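Local coordinates for response regulator receiver (Brucella melitensis biovar Abortus, PDB 4G97), which probably acts as a phosphorylatable response regulator in two-component signalling, joining a sigma-factor-like region to a CheY-like receiver domain, at residues L36-L39 with G44-P47. Sequence-based numbering, arbitrary orientation.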
ATOM      1  N   LEU A  36      -1.773 -19.408  -2.582  1.00 43.04           N
ATOM      2  CA  LEU A  36      -0.833 -20.250  -1.862  1.00 44.30           C
ATOM      3  C   LEU A  36      -1.392 -21.666  -1.698  1.00 49.80           C
ATOM      4  O   LEU A  36      -0.651 -22.626  -1.894  1.00 48.56           O
ATOM      5  CB  LEU A  36      -0.458 -19.611  -0.508  1.00 44.59           C
ATOM      6  CG  LEU A  36       0.567 -20.331   0.377  1.00 48.78           C
ATOM      7  CD1 LEU A  36       1.927 -20.458  -0.310  1.00 48.53           C
ATOM      8  CD2 LEU A  36       0.702 -19.628   1.715  1.00 50.23           C
ATOM      9  N   GLU A  37      -2.701 -21.799  -1.405  1.00 47.69           N
ATOM     10  CA  GLU A  37      -3.338 -23.114  -1.291  1.00 47.94           C
ATOM     11  C   GLU A  37      -3.527 -23.778  -2.662  1.00 53.94           C
ATOM     12  O   GLU A  37      -3.459 -25.004  -2.746  1.00 55.01           O
ATOM     13  CB  GLU A  37      -4.624 -23.090  -0.441  1.00 48.99           C
ATOM     14  CG  GLU A  37      -4.384 -22.869   1.051  1.00 59.54           C
ATOM     15  CD  GLU A  37      -3.217 -23.607   1.692  1.00 80.98           C
ATOM     16  OE1 GLU A  37      -3.189 -24.858   1.630  1.00 72.65           O
ATOM     17  OE2 GLU A  37      -2.325 -22.927   2.253  1.00 74.58           O
ATOM     18  N   ALA A  38      -3.661 -22.971  -3.735  1.00 50.96           N
ATOM     19  CA  ALA A  38      -3.760 -23.459  -5.114  1.00 51.66           C
ATOM     20  C   ALA A  38      -2.408 -24.071  -5.569  1.00 57.02           C
ATOM     21  O   ALA A  38      -2.391 -25.126  -6.212  1.00 56.40           O
ATOM     22  CB  ALA A  38      -4.173 -22.326  -6.050  1.00 52.56           C
ATOM     23  N   LEU A  39      -1.287 -23.418  -5.186  1.00 54.08           N
ATOM     24  CA  LEU A  39       0.086 -23.822  -5.495  1.00 53.92           C
ATOM     25  C   LEU A  39       0.489 -25.127  -4.784  1.00 58.19           C
ATOM     26  O   LEU A  39       1.138 -25.990  -5.385  1.00 56.34           O
ATOM     27  CB  LEU A  39       1.051 -22.682  -5.122  1.00 53.88           C
ATOM     28  CG  LEU A  39       2.528 -22.887  -5.456  1.00 58.37           C
ATOM     29  CD1 LEU A  39       2.735 -23.010  -6.951  1.00 58.74           C
ATOM     30  CD2 LEU A  39       3.369 -21.761  -4.887  1.00 59.62           C
ATOM     31  N   GLY A  44       2.612 -27.693 -10.288  1.00 47.59           N
ATOM     32  CA  GLY A  44       2.767 -27.524 -11.725  1.00 47.19           C
ATOM     33  C   GLY A  44       2.225 -26.223 -12.278  1.00 50.22           C
ATOM     34  O   GLY A  44       2.621 -25.820 -13.375  1.00 49.91           O
ATOM     35  N   ILE A  45       1.308 -25.560 -11.536  1.00 46.58           N
ATOM     36  CA  ILE A  45       0.702 -24.275 -11.934  1.00 45.67           C
ATOM     37  C   ILE A  45       1.685 -23.102 -11.844  1.00 47.97           C
ATOM     38  O   ILE A  45       1.466 -22.071 -12.482  1.00 46.97           O
ATOM     39  CB  ILE A  45      -0.643 -23.972 -11.225  1.00 48.53           C
ATOM     40  CG1 ILE A  45      -0.453 -23.700  -9.707  1.00 49.17           C
ATOM     41  CG2 ILE A  45      -1.687 -25.059 -11.531  1.00 49.07           C
ATOM     42  CD1 ILE A  45      -1.618 -23.023  -8.984  1.00 61.39           C
ATOM     43  N   PHE A  46       2.759 -23.256 -11.040  1.00 44.24           N
ATOM     44  CA  PHE A  46       3.764 -22.215 -10.885  1.00 43.76           C
ATOM     45  C   PHE A  46       4.325 -21.820 -12.258  1.00 50.62           C
ATOM     46  O   PHE A  46       4.816 -22.693 -12.970  1.00 50.45           O
ATOM     47  CB  PHE A  46       4.876 -22.635  -9.927  1.00 44.12           C
ATOM     48  CG  PHE A  46       5.666 -21.450  -9.430  1.00 44.44           C
ATOM     49  CD1 PHE A  46       5.118 -20.564  -8.507  1.00 45.48           C
ATOM     50  CD2 PHE A  46       6.947 -21.198  -9.909  1.00 44.90           C
ATOM     51  CE1 PHE A  46       5.845 -19.463  -8.060  1.00 45.59           C
ATOM     52  CE2 PHE A  46       7.671 -20.090  -9.465  1.00 47.09           C
ATOM     53  CZ  PHE A  46       7.118 -19.237  -8.537  1.00 45.24           C
ATOM     54  N   PRO A  47       4.184 -20.542 -12.696  1.00 47.96           N
ATOM     55  CA  PRO A  47       4.689 -20.173 -14.029  1.00 47.12           C
ATOM     56  C   PRO A  47       6.200 -20.261 -14.113  1.00 49.76           C
ATOM     57  O   PRO A  47       6.888 -20.203 -13.092  1.00 47.87           O
ATOM     58  CB  PRO A  47       4.217 -18.720 -14.214  1.00 48.64           C
ATOM     59  CG  PRO A  47       3.239 -18.469 -13.123  1.00 53.33           C
ATOM     60  CD  PRO A  47       3.612 -19.374 -12.000  1.00 49.16           C
TER
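L39 and I45 are the nearest CA pair, 6.5 Å apart, where the loop 44-47 folds back on the C-terminal part of the helix that contains 36-39. F46 has an extended backbone and leads the chain off toward P47. The 189 Å² buried between the segments, summed over both, is apolar packing without hydrogen bonds.

I45 sends CD1 against the helix backbone, 3.6 Å from A38 O and 3.8 Å from L39 N, so this methyl sits on the A38-L39 peptide. The same I45 CD1 lies 4.0 Å from A38 CB. I45 reaches there because its CG1 stands between the backbone N and carbonyl carbon (chi1 68°), with the chain then nearly extended (chi2 164°).

L39 makes the second half of the contact mainly through CD1: L39 CD1 meets F46 CB at 3.7 Å and F46 CD1 at 3.8 Å, an oblique approach to the ring. This methyl also touches I45 CG1 (4.3 Å from L39 CD1), which links the two halves. P47 CD covers one face of the F46 ring, 3.8 Å above its plane and offset toward the rim.

The contact is apolar packing of an interhelical loop back on the C-terminal end of helix 25-41, in the sigma2-like part of PhyR. L39 and F46 also touch L3 of helix 3-7, F46 reaches I7 as well, and L39, I45 and P47 all pack on L59, so the loop joining helix 25-41 to helix 52-64 packs on both helix 3-7 and helix 52-64.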